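Local coordinates for protein probable cobalt-precorrin-6B C(15)-methyltransferase (decarboxylating) (Methanothermobacter thermautotrophicus, PDB 1L3C) that probably methylates C-15 of cobalt-precorrin-6B using S-adenosyl-L-methionine and then decarboxylates C-12, yielding cobalt-precorrin-7 in anaerobic cobalamin biosynthesis, at residues I2-F7 with P16-V21; E6-P11 with T71-Q76; E158-R163 with R176-L181. One frame throughout, in Å; residues are numbered along the deposited sequence.

None of the three contacts lies deep in the core: contact 1 is a surface contact, while contacts 2 and 3 are partly buried. Contacts 1 and 2 share the N-terminal segment through Phe-7, whose ring meets Pro-16 in one and Asn-74 of helix 65-77 in the other. Contact 3 belongs to the hairpin of strands 154-166 and 171-184 and is joined to contact 1 by Arg-163, which forms salt bridges with Asp-4 and Glu-20. The chemistry differs accordingly: a carboxylate and apolar packing at the start of a helix, a side-chain amide matched to loop backbone, and strand pairing completed by water. Contacts 1 and 3 also touch a second subunit.

Contact 1 of 3, residues I2-F7 with P16-V21; sequences IPDDEF and PTAMEV
Pro-3 and Met-19 mark the closest passage of the two backbones, CA to CA 6.0 Å, where the irregular segment 2-7 runs past the opening turn of helix 19-29. Met-19, present as selenomethionine, reaches Pro-3 with its terminal methyl: CE lies 3.3 Å from Pro-3 CA and 3.5 Å from Pro-3 CB, the two side chains lying side by side. Its CG stands anti to the backbone N (chi1 -162°), which leads the chain out to the proline, and a bend at the last torsion lays the methyl against it.

Asp-4 supplies the polar link. Its OD1 takes a weak, bent hydrogen bond from Met-19 N (2.9 Å, 128° at the hydrogen), just after the N-cap residue Ala-18. A carboxylate beside this helix start is likely to be favoured by the helix dipole, but its main partners are cationic: OD1 forms a salt bridge with Arg-22 and OD2 another with Arg-163. OD2 also rests against Ala-18, 3.5 Å from CA.

Farther along, Pro-16, which follows a cis peptide bond, packs on Phe-7. Its CG touches Phe-7 CB at 3.6 Å, while its CB sits over one face of the ring in a CH-pi contact, 4.2 Å from the centroid and 15° off the normal. Ile-2 O lies in plane at the edge of the same ring.

Thr-17, which binds S-adenosyl-L-methionine, lies between Pro-16 and the helix start. Phe-7 also touches Thr-44 of the glycine-rich binding loop, and Ile-2 leans on Leu-49 and Glu-50 of helix 46-52. Elsewhere, Ala-18 meets Arg-163 of strand 154-166, Val-21 packs on strand 171-184, and Met-19 touches Cys-27 of a second subunit.

Contact 2 of 3, residues E6-P11 with T71-Q76; sequences EFIKNP and TEMNLQ
Asn-74 and Ile-8 are joined by a matched pair of hydrogen bonds, one from each end of the asparagine amide. Ile-8 N donates to Asn-74 OD1 over 2.7 Å, nearly straight at 162° and lying in the carbonyl plane on a lone pair. Asn-74 ND2 returns a bond to Ile-8 O over 3.1 Å, 168° at the hydrogen, again on a lone pair and almost in the plane of the amide. A side chain thereby pairs with both the N-H and the C=O of one extended residue, much as a neighbouring strand would, and the orientation of the amide is fixed. ND2 has a further acceptor in Thr-44 O of the S-adenosyl-L-methionine-binding loop, so both amide atoms are engaged.

The remaining interactions are apolar or ring contacts. Asn-74 ND2 lies at the edge of the Phe-7 ring, in its plane; Asn-74 CG is 3.7 Å from Phe-7 CD2, and the two flat groups are turned 68° apart. Ile-8 lies across Met-73, the two side chains crossing at about a right angle, with Ile-8 CD1 touching Met-73 CB at 3.9 Å and Ile-8 CG2 approaching the selenium SE of this selenomethionine at 4.0 Å. Ile-8 CG1 is anti to the carbonyl carbon and CG2 anti to the backbone N, which spreads the branches over that residue. With a leucine here instead of Asn-74, Ile-8 N and O and Thr-44 O would probably each lose a partner, leaving the N-terminal segment less firmly tied to the helix.

The contact thus fastens segment 6-11 to helix 65-77 of the Rossmann-like methyltransferase domain. From that helix, Asn-74 also packs on Leu-49 of helix 46-52, while Thr-71 and Leu-75 extend the packing to Leu-86 and Val-84 of strand 84-88.

Contact 3 of 3, residues E158-R163 with R176-L181; sequences ELNIAR and RNPVAL
Arg-163 and Arg-176 set their guanidinium groups one over the other toward the turn of the beta hairpin of strands 154-166 and 171-184, the planes turned 44° apart. Arg-176 NE stands 3.2 Å above one face of the Arg-163 group, toward its rim, and Arg-163 NH1 in turn lies over a face of Arg-176. Arg-163 NH1 and Arg-176 NH2, both donors and not hydrogen-bonded, are modelled closer than two cationic groups should come, so the detail of this approach is doubtful. Arg-163 forms salt bridges with Glu-20 and Asp-4, which probably ease the approach of a second cation. Arg-163 is extended from CG to NE, whereas Arg-176 bends at chi2 (-66°), which turns its head group over its neighbour.

The hairpin forms one flank of the seven-stranded sheet of the class I methyltransferase fold. Strand 154-166 is outermost within the chain, but it pairs antiparallel with a strand of a second subunit, carrying the sheet across the interface. Leu-159 and Val-179 form a hydrogen-bonded antiparallel pair, Leu-159 N to Val-179 O being 2.8 Å and almost straight. Glu-158 and Ala-180 are the adjoining non-hydrogen-bonded pair; Glu-158 CG lies 3.8 Å from Ala-180 CB, and Glu-158 OE2 forms a salt bridge with Lys-140.

Pro-178 touches Asn-160, Pro-178 CG lying 3.5 Å from Asn-160 OD1. Beyond Val-179 the regular pairing breaks off and the register slips by one residue: Ile-161 O accepts from Arg-176 N at 3.0 Å, not from Asn-177. Asn-160 OD1 and Arg-176 O share a water. A second water stands in where a direct Ile-161 to Asn-177 bond is missing: it accepts a hydrogen bond from Ile-161 N at 2.7 Å and lies within bonding distance of the carbonyl oxygens of Leu-159 and Asn-177.

Contact 1 of 3, residues I2-F7 with P16-V21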
loop_
_atom_site.group_PDB
_atom_site.type_symbol
_atom_site.label_atom_id
_atom_site.label_comp_id
_atom_site.label_asym_id
_atom_site.label_seq_id
_atom_site.Cartn_x
_atom_site.Cartn_y
_atom_site.Cartn_z
ATOM N N ILE A 2 -6.661 16.499 -15.833
ATOM C CA ILE A 2 -8.093 16.230 -15.707
ATOM C C ILE A 2 -8.383 15.186 -14.634
ATOM O O ILE A 2 -7.839 14.090 -14.689
ATOM C CB ILE A 2 -8.677 15.703 -17.021
ATOM C CG1 ILE A 2 -8.353 16.664 -18.155
ATOM C CG2 ILE A 2 -10.172 15.551 -16.898
ATOM C CD1 ILE A 2 -8.578 16.069 -19.525
ATOM N N PRO A 3 -9.170 15.530 -13.606
ATOM C CA PRO A 3 -9.494 14.576 -12.545
ATOM C C PRO A 3 -10.545 13.547 -12.977
ATOM O O PRO A 3 -11.408 13.834 -13.817
ATOM C CB PRO A 3 -10.001 15.466 -11.418
ATOM C CG PRO A 3 -10.576 16.626 -12.134
ATOM C CD PRO A 3 -9.556 16.898 -13.201
ATOM N N ASP A 4 -10.486 12.370 -12.354
ATOM C CA ASP A 4 -11.380 11.249 -12.653
ATOM C C ASP A 4 -12.855 11.587 -12.745
ATOM O O ASP A 4 -13.572 10.982 -13.533
ATOM C CB ASP A 4 -11.220 10.147 -11.609
ATOM C CG ASP A 4 -9.790 9.625 -11.492
ATOM O OD1 ASP A 4 -8.857 10.206 -12.085
ATOM O OD2 ASP A 4 -9.605 8.613 -10.778
ATOM N N ASP A 5 -13.319 12.497 -11.893
ATOM C CA ASP A 5 -14.734 12.895 -11.881
ATOM C C ASP A 5 -15.225 13.718 -13.078
ATOM O O ASP A 5 -16.424 13.825 -13.302
ATOM C CB ASP A 5 -15.100 13.602 -10.558
ATOM C CG ASP A 5 -14.364 14.941 -10.345
ATOM O OD1 ASP A 5 -13.632 15.424 -11.235
ATOM O OD2 ASP A 5 -14.526 15.528 -9.255
ATOM N N GLU A 6 -14.309 14.312 -13.838
ATOM C CA GLU A 6 -14.688 15.129 -14.991
ATOM C C GLU A 6 -14.682 14.362 -16.304
ATOM O O GLU A 6 -14.586 14.948 -17.393
ATOM C CB GLU A 6 -13.786 16.359 -15.079
ATOM C CG GLU A 6 -13.998 17.342 -13.931
ATOM C CD GLU A 6 -12.998 18.489 -13.935
ATOM O OE1 GLU A 6 -12.338 18.727 -14.983
ATOM O OE2 GLU A 6 -12.868 19.148 -12.876
ATOM N N PHE A 7 -14.787 13.046 -16.184
ATOM C CA PHE A 7 -14.809 12.164 -17.331
ATOM C C PHE A 7 -16.202 11.608 -17.489
ATOM O O PHE A 7 -16.914 11.406 -16.507
ATOM C CB PHE A 7 -13.844 10.990 -17.161
ATOM C CG PHE A 7 -12.442 11.296 -17.567
ATOM C CD1 PHE A 7 -11.524 11.815 -16.641
ATOM C CD2 PHE A 7 -12.033 11.087 -18.882
ATOM C CE1 PHE A 7 -10.234 12.134 -17.021
ATOM C CE2 PHE A 7 -10.733 11.403 -19.277
ATOM C CZ PHE A 7 -9.829 11.929 -18.338
ATOM N N PRO A 16 -12.042 5.906 -15.807
ATOM C CA PRO A 16 -10.709 6.260 -16.296
ATOM C C PRO A 16 -9.620 5.748 -15.367
ATOM O O PRO A 16 -9.870 5.423 -14.204
ATOM C CB PRO A 16 -10.715 7.796 -16.271
ATOM C CG PRO A 16 -12.064 8.196 -15.661
ATOM C CD PRO A 16 -12.599 6.978 -14.983
ATOM N N THR A 17 -8.418 5.636 -15.915
ATOM C CA THR A 17 -7.257 5.244 -15.153
ATOM C C THR A 17 -7.160 6.332 -14.079
ATOM O O THR A 17 -7.412 7.510 -14.364
ATOM C CB THR A 17 -6.001 5.319 -16.048
ATOM O OG1 THR A 17 -6.261 4.678 -17.306
ATOM C CG2 THR A 17 -4.845 4.636 -15.391
ATOM N N ALA A 18 -6.896 5.943 -12.839
ATOM C CA ALA A 18 -6.758 6.903 -11.754
ATOM C C ALA A 18 -5.761 7.988 -12.166
ATOM O O ALA A 18 -4.710 7.701 -12.749
ATOM C CB ALA A 18 -6.282 6.203 -10.492
HETATM N N MSE A 19 -6.089 9.232 -11.838
HETATM C CA MSE A 19 -5.262 10.371 -12.180
HETATM C C MSE A 19 -3.810 10.209 -11.792
HETATM O O MSE A 19 -2.922 10.571 -12.551
HETATM C CB MSE A 19 -5.811 11.618 -11.521
HETATM C CG MSE A 19 -5.308 12.900 -12.134
HETATM SE SE MSE A 19 -5.374 14.270 -10.802
HETATM C CE MSE A 19 -6.488 15.598 -11.646
ATOM N N GLU A 20 -3.568 9.670 -10.602
ATOM C CA GLU A 20 -2.199 9.477 -10.103
ATOM C C GLU A 20 -1.390 8.535 -11.015
ATOM O O GLU A 20 -0.178 8.711 -11.167
ATOM C CB GLU A 20 -2.197 8.970 -8.646
ATOM C CG GLU A 20 -2.815 9.908 -7.603
ATOM C CD GLU A 20 -4.361 9.906 -7.532
ATOM O OE1 GLU A 20 -5.049 9.110 -8.224
ATOM O OE2 GLU A 20 -4.888 10.724 -6.743
ATOM N N VAL A 21 -2.066 7.568 -11.640
ATOM C CA VAL A 21 -1.421 6.639 -12.557
ATOM C C VAL A 21 -1.146 7.343 -13.879
ATOM O O VAL A 21 -0.051 7.234 -14.425
ATOM C CB VAL A 21 -2.314 5.410 -12.818
ATOM C CG1 VAL A 21 -1.710 4.481 -13.894
ATOM C CG2 VAL A 21 -2.488 4.652 -11.536
#

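Contact 2 of 3, residues E6-P11 with T71-Q76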
loop_
_atom_site.group_PDB
_atom_site.type_symbol
_atom_site.label_atom_id
_atom_site.label_comp_id
_atom_site.label_asym_id
_atom_site.label_seq_id
_atom_site.Cartn_x
_atom_site.Cartn_y
_atom_site.Cartn_z
ATOM N N GLU A 6 -14.309 14.312 -13.838
ATOM C CA GLU A 6 -14.688 15.129 -14.991
ATOM C C GLU A 6 -14.682 14.362 -16.304
ATOM O O GLU A 6 -14.586 14.948 -17.393
ATOM C CB GLU A 6 -13.786 16.359 -15.079
ATOM C CG GLU A 6 -13.998 17.342 -13.931
ATOM C CD GLU A 6 -12.998 18.489 -13.935
ATOM O OE1 GLU A 6 -12.338 18.727 -14.983
ATOM O OE2 GLU A 6 -12.868 19.148 -12.876
ATOM N N PHE A 7 -14.787 13.046 -16.184
ATOM C CA PHE A 7 -14.809 12.164 -17.331
ATOM C C PHE A 7 -16.202 11.608 -17.489
ATOM O O PHE A 7 -16.914 11.406 -16.507
ATOM C CB PHE A 7 -13.844 10.990 -17.161
ATOM C CG PHE A 7 -12.442 11.296 -17.567
ATOM C CD1 PHE A 7 -11.524 11.815 -16.641
ATOM C CD2 PHE A 7 -12.033 11.087 -18.882
ATOM C CE1 PHE A 7 -10.234 12.134 -17.021
ATOM C CE2 PHE A 7 -10.733 11.403 -19.277
ATOM C CZ PHE A 7 -9.829 11.929 -18.338
ATOM N N ILE A 8 -16.577 11.361 -18.738
ATOM C CA ILE A 8 -17.869 10.794 -19.088
ATOM C C ILE A 8 -17.640 9.288 -19.034
ATOM O O ILE A 8 -16.732 8.772 -19.691
ATOM C CB ILE A 8 -18.256 11.230 -20.502
ATOM C CG1 ILE A 8 -18.612 12.716 -20.491
ATOM C CG2 ILE A 8 -19.381 10.374 -21.045
ATOM C CD1 ILE A 8 -18.477 13.387 -21.828
ATOM N N LYS A 9 -18.405 8.611 -18.187
ATOM C CA LYS A 9 -18.285 7.168 -18.003
ATOM C C LYS A 9 -19.361 6.387 -18.766
ATOM O O LYS A 9 -20.406 6.924 -19.142
ATOM C CB LYS A 9 -18.383 6.834 -16.504
ATOM C CG LYS A 9 -17.055 6.660 -15.771
ATOM C CD LYS A 9 -17.109 7.237 -14.350
ATOM C CE LYS A 9 -16.309 8.555 -14.265
ATOM N NZ LYS A 9 -16.406 9.277 -12.964
ATOM N N ASN A 10 -19.116 5.101 -18.957
ATOM C CA ASN A 10 -20.052 4.229 -19.642
ATOM C C ASN A 10 -19.983 2.891 -18.917
ATOM O O ASN A 10 -18.918 2.488 -18.451
ATOM C CB ASN A 10 -19.630 4.061 -21.094
ATOM C CG ASN A 10 -20.530 3.121 -21.856
ATOM O OD1 ASN A 10 -20.591 1.933 -21.566
ATOM N ND2 ASN A 10 -21.225 3.644 -22.844
ATOM N N PRO A 11 -21.126 2.207 -18.769
ATOM C CA PRO A 11 -21.181 0.908 -18.083
ATOM C C PRO A 11 -20.239 -0.198 -18.582
ATOM O O PRO A 11 -19.531 -0.816 -17.786
ATOM C CB PRO A 11 -22.663 0.512 -18.210
ATOM C CG PRO A 11 -23.158 1.321 -19.393
ATOM C CD PRO A 11 -22.475 2.639 -19.176
ATOM N N THR A 71 -14.307 7.730 -25.559
ATOM C CA THR A 71 -13.066 8.484 -25.739
ATOM C C THR A 71 -13.372 9.693 -26.608
ATOM O O THR A 71 -12.938 10.806 -26.312
ATOM C CB THR A 71 -11.961 7.637 -26.411
ATOM O OG1 THR A 71 -11.626 6.530 -25.572
ATOM C CG2 THR A 71 -10.707 8.477 -26.649
ATOM N N GLU A 72 -14.155 9.463 -27.656
ATOM C CA GLU A 72 -14.576 10.508 -28.576
ATOM C C GLU A 72 -15.243 11.666 -27.804
ATOM O O GLU A 72 -14.892 12.846 -27.979
ATOM C CB GLU A 72 -15.568 9.903 -29.579
ATOM C CG GLU A 72 -16.192 10.875 -30.570
ATOM C CD GLU A 72 -15.334 11.052 -31.799
ATOM O OE1 GLU A 72 -14.462 11.953 -31.810
ATOM O OE2 GLU A 72 -15.524 10.264 -32.750
HETATM N N MSE A 73 -16.186 11.319 -26.932
HETATM C CA MSE A 73 -16.904 12.315 -26.134
HETATM C C MSE A 73 -16.045 13.112 -25.200
HETATM O O MSE A 73 -16.194 14.335 -25.093
HETATM C CB MSE A 73 -17.962 11.657 -25.301
HETATM C CG MSE A 73 -19.129 11.214 -26.105
HETATM SE SE MSE A 73 -20.498 10.606 -24.929
HETATM C CE MSE A 73 -20.316 8.722 -25.145
ATOM N N ASN A 74 -15.193 12.411 -24.463
ATOM C CA ASN A 74 -14.295 13.095 -23.543
ATOM C C ASN A 74 -13.322 14.020 -24.288
ATOM O O ASN A 74 -13.014 15.110 -23.820
ATOM C CB ASN A 74 -13.598 12.085 -22.623
ATOM C CG ASN A 74 -14.541 11.556 -21.538
ATOM O OD1 ASN A 74 -15.197 12.345 -20.843
ATOM N ND2 ASN A 74 -14.662 10.235 -21.426
ATOM N N LEU A 75 -12.915 13.619 -25.486
ATOM C CA LEU A 75 -12.043 14.440 -26.285
ATOM C C LEU A 75 -12.742 15.753 -26.587
ATOM O O LEU A 75 -12.175 16.824 -26.377
ATOM C CB LEU A 75 -11.701 13.727 -27.577
ATOM C CG LEU A 75 -10.635 12.647 -27.474
ATOM C CD1 LEU A 75 -10.531 11.950 -28.845
ATOM C CD2 LEU A 75 -9.262 13.261 -27.032
ATOM N N GLN A 76 -13.990 15.672 -27.039
ATOM C CA GLN A 76 -14.770 16.869 -27.375
ATOM C C GLN A 76 -15.001 17.812 -26.219
ATOM O O GLN A 76 -14.828 19.027 -26.365
ATOM C CB GLN A 76 -16.126 16.495 -27.924
ATOM C CG GLN A 76 -16.069 15.813 -29.232
ATOM C CD GLN A 76 -17.424 15.356 -29.649
ATOM O OE1 GLN A 76 -18.424 16.020 -29.355
ATOM N NE2 GLN A 76 -17.485 14.193 -30.300
#

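Contact 3 of 3, residues E158-R163 with R176-L181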
loop_
_atom_site.group_PDB
_atom_site.type_symbol
_atom_site.label_atom_id
_atom_site.label_comp_id
_atom_site.label_asym_id
_atom_site.label_seq_id
_atom_site.Cartn_x
_atom_site.Cartn_y
_atom_site.Cartn_z
ATOM N N GLU A 158 4.625 -0.527 -8.889
ATOM C CA GLU A 158 3.260 -0.754 -8.419
ATOM C C GLU A 158 2.794 0.413 -7.573
ATOM O O GLU A 158 3.474 0.826 -6.643
ATOM C CB GLU A 158 3.173 -2.015 -7.567
ATOM C CG GLU A 158 3.173 -3.310 -8.359
ATOM C CD GLU A 158 1.910 -4.146 -8.132
ATOM O OE1 GLU A 158 0.854 -3.542 -7.794
ATOM O OE2 GLU A 158 1.986 -5.400 -8.299
ATOM N N LEU A 159 1.623 0.935 -7.881
ATOM C CA LEU A 159 1.097 2.030 -7.098
ATOM C C LEU A 159 -0.138 1.669 -6.303
ATOM O O LEU A 159 -1.071 1.043 -6.812
ATOM C CB LEU A 159 0.756 3.228 -7.965
ATOM C CG LEU A 159 1.890 3.943 -8.678
ATOM C CD1 LEU A 159 1.277 5.240 -9.194
ATOM C CD2 LEU A 159 3.072 4.232 -7.741
ATOM N N ASN A 160 -0.130 2.073 -5.044
ATOM C CA ASN A 160 -1.252 1.864 -4.168
ATOM C C ASN A 160 -1.594 3.255 -3.725
ATOM O O ASN A 160 -0.787 3.926 -3.083
ATOM C CB ASN A 160 -0.868 0.993 -3.000
ATOM C CG ASN A 160 -1.098 -0.455 -3.298
ATOM O OD1 ASN A 160 -2.224 -0.943 -3.190
ATOM N ND2 ASN A 160 -0.054 -1.147 -3.723
ATOM N N ILE A 161 -2.775 3.699 -4.125
ATOM C CA ILE A 161 -3.238 5.049 -3.849
ATOM C C ILE A 161 -4.461 5.072 -2.944
ATOM O O ILE A 161 -5.355 4.235 -3.077
ATOM C CB ILE A 161 -3.643 5.744 -5.155
ATOM C CG1 ILE A 161 -2.525 5.603 -6.182
ATOM C CG2 ILE A 161 -3.977 7.191 -4.899
ATOM C CD1 ILE A 161 -3.048 5.547 -7.601
ATOM N N ALA A 162 -4.483 6.022 -2.018
ATOM C CA ALA A 162 -5.612 6.193 -1.134
ATOM C C ALA A 162 -5.877 7.700 -1.163
ATOM O O ALA A 162 -4.939 8.505 -1.147
ATOM C CB ALA A 162 -5.291 5.735 0.268
ATOM N N ARG A 163 -7.149 8.064 -1.290
ATOM C CA ARG A 163 -7.576 9.453 -1.343
ATOM C C ARG A 163 -8.497 9.659 -0.155
ATOM O O ARG A 163 -9.192 8.749 0.255
ATOM C CB ARG A 163 -8.347 9.742 -2.647
ATOM C CG ARG A 163 -7.569 9.509 -3.943
ATOM C CD ARG A 163 -8.441 9.815 -5.133
ATOM N NE ARG A 163 -7.811 9.443 -6.394
ATOM C CZ ARG A 163 -8.473 9.006 -7.468
ATOM N NH1 ARG A 163 -9.799 8.878 -7.458
ATOM N NH2 ARG A 163 -7.802 8.699 -8.567
ATOM N N ARG A 176 -7.733 2.643 -3.943
ATOM C CA ARG A 176 -7.894 2.394 -5.359
ATOM C C ARG A 176 -7.242 1.024 -5.540
ATOM O O ARG A 176 -6.344 0.675 -4.769
ATOM C CB ARG A 176 -7.095 3.438 -6.136
ATOM C CG ARG A 176 -7.680 4.807 -6.052
ATOM C CD ARG A 176 -8.991 4.755 -6.744
ATOM N NE ARG A 176 -9.838 5.861 -6.362
ATOM C CZ ARG A 176 -11.094 6.003 -6.756
ATOM N NH1 ARG A 176 -11.654 5.097 -7.549
ATOM N NH2 ARG A 176 -11.786 7.055 -6.343
ATOM N N ASN A 177 -7.689 0.229 -6.502
ATOM C CA ASN A 177 -7.047 -1.070 -6.702
ATOM C C ASN A 177 -5.622 -0.835 -7.161
ATOM O O ASN A 177 -5.358 0.141 -7.858
ATOM C CB ASN A 177 -7.794 -1.894 -7.728
ATOM C CG ASN A 177 -9.155 -2.295 -7.247
ATOM O OD1 ASN A 177 -9.435 -2.282 -6.043
ATOM N ND2 ASN A 177 -10.022 -2.647 -8.176
ATOM N N PRO A 178 -4.683 -1.690 -6.740
ATOM C CA PRO A 178 -3.282 -1.536 -7.140
ATOM C C PRO A 178 -3.133 -1.560 -8.674
ATOM O O PRO A 178 -3.828 -2.313 -9.361
ATOM C CB PRO A 178 -2.618 -2.778 -6.538
ATOM C CG PRO A 178 -3.568 -3.237 -5.486
ATOM C CD PRO A 178 -4.900 -2.956 -6.025
ATOM N N VAL A 179 -2.262 -0.719 -9.212
ATOM C CA VAL A 179 -1.993 -0.710 -10.653
ATOM C C VAL A 179 -0.469 -0.785 -10.830
ATOM O O VAL A 179 0.281 -0.112 -10.120
ATOM C CB VAL A 179 -2.493 0.577 -11.331
ATOM C CG1 VAL A 179 -2.282 0.493 -12.829
ATOM C CG2 VAL A 179 -3.959 0.784 -11.049
ATOM N N ALA A 180 -0.014 -1.637 -11.735
ATOM C CA ALA A 180 1.405 -1.780 -12.003
ATOM C C ALA A 180 1.736 -1.226 -13.394
ATOM O O ALA A 180 0.943 -1.342 -14.347
ATOM C CB ALA A 180 1.803 -3.241 -11.916
ATOM N N LEU A 181 2.876 -0.563 -13.500
ATOM C CA LEU A 181 3.300 -0.034 -14.777
ATOM C C LEU A 181 4.602 -0.751 -15.131
ATOM O O LEU A 181 5.560 -0.741 -14.348
ATOM C CB LEU A 181 3.511 1.479 -14.692
ATOM C CG LEU A 181 2.285 2.339 -14.332
ATOM C CD1 LEU A 181 2.639 3.831 -14.378
ATOM C CD2 LEU A 181 1.147 2.059 -15.297
HETATM O O HOH W 1 -3.607 2.116 -6.214
HETATM O O HOH W 2 -4.365 1.178 -2.819
#